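Local coordinates for protein RAP1B (Serratia marcescens, PDB 4AX2) that probably protects its producer against a type VI-secreted amidase toxin, as a resistance (immunity) protein of helical fold, at residues Phe27-Glu39 against Ser124-Asn137. Sequence-based numbering, arbitrary orientation. Where two conformers were deposited one is given.
Sequences FIKQMPYHQVVKE and SRQLIAGNPDRTWN. With EDO (1,2-ethanediol), chain E; EDO (1,2-ethanediol), chain D.
The N-terminal turn of helix 33-49 is held by the type I turn Asn131-Arg134: Tyr33 N donates to Arg134 O (2.9 Å) and His34 N to Pro132 O (3.1 Å). Asn131 OD1 accepts from Asp133 N, forming an Asx turn within it. Arg134 O also lies over one face of the Tyr33 ring, toward its rim, while Ile128 CG2 packs against Tyr33 CB (3.7 Å); the phenol OH bonds to Asp139. With chi1 at 60°, His34 CG sits between its backbone N and carbonyl carbon, which turns the ring toward Arg125, whose guanidinium lies flat on one face, planes 28° apart, with NH2 3.4 Å from His34 CE1. A salt bridge from Arg125 NH1 to Asp133 OD1 (3.3 Å) probably helps hold the guanidinium over the ring, and a water joins His34 ND1 to Ser124 OG. At the far end, Asn137 N donates to Lys29 O (3.0 Å). The extended Lys29 chain runs across the Trp136 face, CE 3.8 Å from the six-membered ring's centroid and NZ in off-centre cation-pi contact. A second water links Ile28 O and Met31 O to Trp136 N. The contact joins the end of helix 118-126, the following loop and the start of helix 136-140 to helices 26-29 and 33-49, with Trp70 edge-to-face on Trp136, and Met71 of a loop and Ile82 of helix 75-89 against Val37.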
loop_
_atom_site.group_PDB
_atom_site.type_symbol
_atom_site.label_atom_id
_atom_site.label_comp_id
_atom_site.label_asym_id
_atom_site.label_seq_id
_atom_site.Cartn_x
_atom_site.Cartn_y
_atom_site.Cartn_z
ATOM N N PHE A 27 -2.575 -14.292 3.360
ATOM C CA PHE A 27 -1.411 -13.623 2.787
ATOM C C PHE A 27 -0.544 -12.881 3.822
ATOM O O PHE A 27 0.651 -12.698 3.608
ATOM C CB PHE A 27 -1.831 -12.695 1.621
ATOM C CG PHE A 27 -2.405 -11.381 2.046
ATOM C CD1 PHE A 27 -3.728 -11.281 2.465
ATOM C CD2 PHE A 27 -1.653 -10.221 1.951
ATOM C CE1 PHE A 27 -4.262 -10.054 2.839
ATOM C CE2 PHE A 27 -2.181 -9.000 2.328
ATOM C CZ PHE A 27 -3.485 -8.914 2.765
ATOM N N ILE A 28 -1.139 -12.470 4.936
ATOM C CA ILE A 28 -0.416 -11.816 6.045
ATOM C C ILE A 28 0.385 -12.847 6.866
ATOM O O ILE A 28 1.526 -12.603 7.298
ATOM C CB ILE A 28 -1.426 -11.089 6.983
ATOM C CG1 ILE A 28 -2.198 -9.984 6.249
ATOM C CG2 ILE A 28 -0.732 -10.449 8.190
ATOM C CD1 ILE A 28 -1.279 -8.907 5.714
ATOM N N LYS A 29 -0.228 -14.008 7.052
ATOM C CA LYS A 29 0.355 -15.089 7.857
ATOM C C LYS A 29 1.620 -15.673 7.235
ATOM O O LYS A 29 2.415 -16.275 7.938
ATOM C CB LYS A 29 -0.677 -16.190 8.057
ATOM C CG LYS A 29 -1.827 -15.744 8.931
ATOM C CD LYS A 29 -2.863 -16.831 9.099
ATOM C CE LYS A 29 -3.763 -16.531 10.276
ATOM N NZ LYS A 29 -4.869 -17.528 10.387
ATOM N N GLN A 30 1.795 -15.485 5.923
ATOM C CA GLN A 30 3.000 -15.913 5.215
ATOM C C GLN A 30 4.119 -14.848 5.189
ATOM O O GLN A 30 5.235 -15.132 4.731
ATOM C CB GLN A 30 2.657 -16.427 3.809
ATOM C CG GLN A 30 2.098 -15.397 2.856
ATOM C CD GLN A 30 1.778 -15.991 1.502
ATOM O OE1 GLN A 30 2.354 -15.592 0.483
ATOM N NE2 GLN A 30 0.869 -16.961 1.481
ATOM N N MET A 31 3.841 -13.637 5.673
ATOM C CA MET A 31 4.820 -12.543 5.614
ATOM C C MET A 31 5.812 -12.607 6.750
ATOM O O MET A 31 5.431 -12.911 7.863
ATOM C CB MET A 31 4.152 -11.179 5.761
ATOM C CG MET A 31 3.436 -10.694 4.537
ATOM S SD MET A 31 2.540 -9.194 4.929
ATOM C CE MET A 31 1.828 -8.993 3.282
ATOM N N PRO A 32 7.066 -12.201 6.502
ATOM C CA PRO A 32 7.898 -11.946 7.674
ATOM C C PRO A 32 7.269 -10.859 8.528
ATOM O O PRO A 32 6.695 -9.901 7.981
ATOM C CB PRO A 32 9.216 -11.467 7.069
ATOM C CG PRO A 32 8.845 -10.916 5.753
ATOM C CD PRO A 32 7.722 -11.778 5.253
ATOM N N TYR A 33 7.381 -10.994 9.851
ATOM C CA TYR A 33 6.752 -10.063 10.773
ATOM C C TYR A 33 7.074 -8.576 10.503
ATOM O O TYR A 33 6.194 -7.735 10.666
ATOM C CB TYR A 33 7.121 -10.396 12.218
ATOM C CG TYR A 33 6.562 -11.712 12.754
ATOM C CD1 TYR A 33 5.245 -12.102 12.495
ATOM C CD2 TYR A 33 7.342 -12.539 13.553
ATOM C CE1 TYR A 33 4.724 -13.277 13.026
ATOM C CE2 TYR A 33 6.842 -13.718 14.069
ATOM C CZ TYR A 33 5.538 -14.088 13.811
ATOM O OH TYR A 33 5.045 -15.255 14.346
ATOM N N HIS A 34 8.312 -8.257 10.107
ATOM C CA HIS A 34 8.648 -6.864 9.839
ATOM C C HIS A 34 7.769 -6.300 8.739
ATOM O O HIS A 34 7.346 -5.154 8.816
ATOM C CB HIS A 34 10.147 -6.657 9.538
ATOM C CG HIS A 34 10.670 -7.416 8.328
ATOM N ND1 HIS A 34 10.598 -6.923 7.071
ATOM C CD2 HIS A 34 11.338 -8.628 8.230
ATOM C CE1 HIS A 34 11.163 -7.783 6.213
ATOM N NE2 HIS A 34 11.632 -8.827 6.925
ATOM N N GLN A 35 7.431 -7.119 7.744
ATOM C CA GLN A 35 6.493 -6.694 6.711
ATOM C C GLN A 35 5.085 -6.441 7.232
ATOM O O GLN A 35 4.431 -5.494 6.806
ATOM C CB GLN A 35 6.458 -7.693 5.554
ATOM C CG GLN A 35 5.640 -7.209 4.365
ATOM C CD GLN A 35 6.235 -5.979 3.675
ATOM O OE1 GLN A 35 7.429 -5.930 3.403
ATOM N NE2 GLN A 35 5.389 -4.984 3.387
ATOM N N VAL A 36 4.614 -7.268 8.169
ATOM C CA VAL A 36 3.291 -7.055 8.763
ATOM C C VAL A 36 3.189 -5.697 9.432
ATOM O O VAL A 36 2.158 -5.034 9.335
ATOM C CB VAL A 36 2.920 -8.143 9.776
ATOM C CG1 VAL A 36 1.505 -7.910 10.317
ATOM C CG2 VAL A 36 3.059 -9.524 9.136
ATOM N N VAL A 37 4.257 -5.275 10.099
ATOM C CA VAL A 37 4.303 -3.963 10.718
ATOM C C VAL A 37 4.116 -2.885 9.646
ATOM O O VAL A 37 3.415 -1.902 9.876
ATOM C CB VAL A 37 5.623 -3.737 11.463
ATOM C CG1 VAL A 37 5.697 -2.301 11.964
ATOM C CG2 VAL A 37 5.782 -4.747 12.615
ATOM N N LYS A 38 4.762 -3.063 8.501
ATOM C CA LYS A 38 4.630 -2.077 7.390
ATOM C C LYS A 38 3.203 -2.030 6.852
ATOM O O LYS A 38 2.708 -0.964 6.535
ATOM C CB LYS A 38 5.627 -2.331 6.267
ATOM C CG LYS A 38 7.075 -2.253 6.725
ATOM C CD LYS A 38 8.017 -1.703 5.661
ATOM C CE LYS A 38 8.141 -2.595 4.423
ATOM N NZ LYS A 38 8.920 -1.959 3.292
ATOM N N GLU A 39 2.538 -3.190 6.776
ATOM C CA GLU A 39 1.137 -3.231 6.357
ATOM C C GLU A 39 0.277 -2.444 7.338
ATOM O O GLU A 39 -0.647 -1.729 6.929
ATOM C CB GLU A 39 0.592 -4.657 6.281
ATOM C CG GLU A 39 1.404 -5.625 5.438
ATOM C CD GLU A 39 1.540 -5.201 3.992
ATOM O OE1 GLU A 39 0.525 -5.304 3.272
ATOM O OE2 GLU A 39 2.661 -4.854 3.577
ATOM N N SER A 124 10.276 -1.285 11.713
ATOM C CA SER A 124 9.482 -2.507 11.557
ATOM C C SER A 124 10.156 -3.757 12.150
ATOM O O SER A 124 9.482 -4.711 12.569
ATOM C CB SER A 124 9.145 -2.751 10.073
ATOM O OG SER A 124 10.250 -3.212 9.313
ATOM N N ARG A 125 11.483 -3.743 12.172
ATOM C CA ARG A 125 12.262 -4.827 12.740
ATOM C C ARG A 125 12.384 -4.670 14.251
ATOM O O ARG A 125 12.335 -5.660 14.977
ATOM C CB ARG A 125 13.638 -4.875 12.086
ATOM C CG ARG A 125 13.545 -5.298 10.631
ATOM C CD ARG A 125 14.792 -4.950 9.839
ATOM N NE ARG A 125 14.511 -5.088 8.415
ATOM C CZ ARG A 125 14.520 -6.231 7.732
ATOM N NH1 ARG A 125 14.826 -7.386 8.326
ATOM N NH2 ARG A 125 14.226 -6.212 6.429
ATOM N N GLN A 126 12.482 -3.426 14.715
ATOM C CA GLN A 126 12.636 -3.132 16.147
ATOM C C GLN A 126 11.403 -3.470 16.985
ATOM O O GLN A 126 11.535 -3.815 18.163
ATOM C CB GLN A 126 12.978 -1.651 16.342
ATOM C CG GLN A 126 14.286 -1.244 15.685
ATOM C CD GLN A 126 14.582 0.233 15.827
ATOM O OE1 GLN A 126 13.672 1.063 15.781
ATOM N NE2 GLN A 126 15.864 0.571 15.984
ATOM N N LEU A 127 10.217 -3.409 16.384
ATOM C CA LEU A 127 8.958 -3.552 17.124
ATOM C C LEU A 127 8.421 -4.986 17.215
ATOM O O LEU A 127 7.272 -5.196 17.659
ATOM C CB LEU A 127 7.889 -2.638 16.497
ATOM C CG LEU A 127 8.217 -1.135 16.555
ATOM C CD1 LEU A 127 7.103 -0.318 15.933
ATOM C CD2 LEU A 127 8.515 -0.673 17.987
ATOM N N ILE A 128 9.220 -5.948 16.751
ATOM C CA ILE A 128 8.842 -7.366 16.745
ATOM C C ILE A 128 9.647 -8.117 17.801
ATOM O O ILE A 128 10.883 -8.038 17.824
ATOM C CB ILE A 128 9.040 -8.011 15.352
ATOM C CG1 ILE A 128 8.055 -7.397 14.341
ATOM C CG2 ILE A 128 8.856 -9.530 15.407
ATOM C CD1 ILE A 128 6.584 -7.506 14.730
ATOM N N ALA A 129 8.937 -8.799 18.698
ATOM C CA ALA A 129 9.581 -9.705 19.660
ATOM C C ALA A 129 10.179 -10.883 18.906
ATOM O O ALA A 129 9.589 -11.381 17.942
ATOM C CB ALA A 129 8.586 -10.190 20.713
ATOM N N GLY A 130 11.357 -11.326 19.335
ATOM C CA GLY A 130 12.102 -12.339 18.602
ATOM C C GLY A 130 12.595 -11.917 17.224
ATOM O O GLY A 130 12.719 -10.717 16.917
ATOM N N ASN A 131 12.879 -12.920 16.393
ATOM C CA ASN A 131 13.411 -12.728 15.043
ATOM C C ASN A 131 12.348 -12.084 14.170
ATOM O O ASN A 131 11.297 -12.678 13.953
ATOM C CB ASN A 131 13.783 -14.089 14.441
ATOM C CG ASN A 131 14.494 -13.985 13.107
ATOM O OD1 ASN A 131 14.450 -12.962 12.422
ATOM N ND2 ASN A 131 15.180 -15.072 12.731
ATOM N N PRO A 132 12.624 -10.881 13.633
ATOM C CA PRO A 132 11.575 -10.249 12.841
ATOM C C PRO A 132 11.367 -10.855 11.450
ATOM O O PRO A 132 10.443 -10.438 10.753
ATOM C CB PRO A 132 12.059 -8.799 12.719
ATOM C CG PRO A 132 13.535 -8.900 12.777
ATOM C CD PRO A 132 13.816 -10.018 13.754
ATOM N N ASP A 133 12.217 -11.799 11.044
ATOM C CA ASP A 133 12.062 -12.477 9.750
ATOM C C ASP A 133 11.175 -13.740 9.806
ATOM O O ASP A 133 10.894 -14.345 8.768
ATOM C CB ASP A 133 13.418 -12.865 9.154
ATOM C CG ASP A 133 14.300 -11.661 8.818
ATOM O OD1 ASP A 133 13.845 -10.510 8.953
ATOM O OD2 ASP A 133 15.481 -11.895 8.446
ATOM N N ARG A 134 10.748 -14.158 10.991
ATOM C CA ARG A 134 9.841 -15.306 11.078
ATOM C C ARG A 134 8.443 -14.872 10.656
ATOM O O ARG A 134 8.157 -13.662 10.563
ATOM C CB ARG A 134 9.870 -15.914 12.478
ATOM C CG ARG A 134 11.177 -16.674 12.705
ATOM C CD ARG A 134 11.294 -17.277 14.085
ATOM N NE ARG A 134 10.323 -18.333 14.333
ATOM C CZ ARG A 134 10.483 -19.620 14.039
ATOM N NH1 ARG A 134 11.596 -20.067 13.453
ATOM N NH2 ARG A 134 9.514 -20.471 14.329
ATOM N N THR A 135 7.587 -15.854 10.377
ATOM C CA THR A 135 6.219 -15.595 9.949
ATOM C C THR A 135 5.231 -16.178 10.933
ATOM O O THR A 135 5.576 -17.059 11.733
ATOM C CB THR A 135 5.952 -16.222 8.569
ATOM O OG1 THR A 135 5.835 -17.643 8.701
ATOM C CG2 THR A 135 7.072 -15.876 7.576
ATOM N N TRP A 136 3.986 -15.706 10.872
ATOM C CA TRP A 136 2.951 -16.257 11.739
ATOM C C TRP A 136 2.779 -17.741 11.518
ATOM O O TRP A 136 2.636 -18.513 12.470
ATOM C CB TRP A 136 1.617 -15.535 11.528
ATOM C CG TRP A 136 0.604 -15.918 12.561
ATOM C CD1 TRP A 136 0.362 -15.316 13.788
ATOM C CD2 TRP A 136 -0.311 -17.053 12.507
ATOM N NE1 TRP A 136 -0.645 -15.969 14.457
ATOM C CE2 TRP A 136 -1.079 -17.024 13.739
ATOM C CE3 TRP A 136 -0.573 -18.037 11.576
ATOM C CZ2 TRP A 136 -2.062 -17.960 14.010
ATOM C CZ3 TRP A 136 -1.558 -18.979 11.856
ATOM C CH2 TRP A 136 -2.285 -18.938 13.044
ATOM N N ASN A 137 2.786 -18.173 10.255
ATOM C CA ASN A 137 2.662 -19.595 9.952
ATOM C C ASN A 137 3.762 -20.440 10.563
ATOM O O ASN A 137 3.507 -21.520 11.121
ATOM C CB ASN A 137 2.613 -19.816 8.438
ATOM C CG ASN A 137 1.265 -19.483 7.861
ATOM O OD1 ASN A 137 0.281 -19.392 8.585
ATOM N ND2 ASN A 137 1.202 -19.323 6.543
HETATM C C1 EDO E . 16.860 -9.320 5.884
HETATM O O1 EDO E . 16.704 -9.605 7.274
HETATM C C2 EDO E . 15.881 -10.190 5.102
HETATM O O2 EDO E . 14.754 -9.393 4.752
HETATM C C1 EDO D . 15.393 -17.520 14.755
HETATM O O1 EDO D . 14.765 -17.566 16.054
HETATM C C2 EDO D . 15.130 -18.820 14.005
HETATM O O2 EDO D . 14.457 -18.546 12.774
HETATM O O HOH W 1 3.243 -13.328 9.511
HETATM O O HOH W 2 9.988 -4.302 6.853
#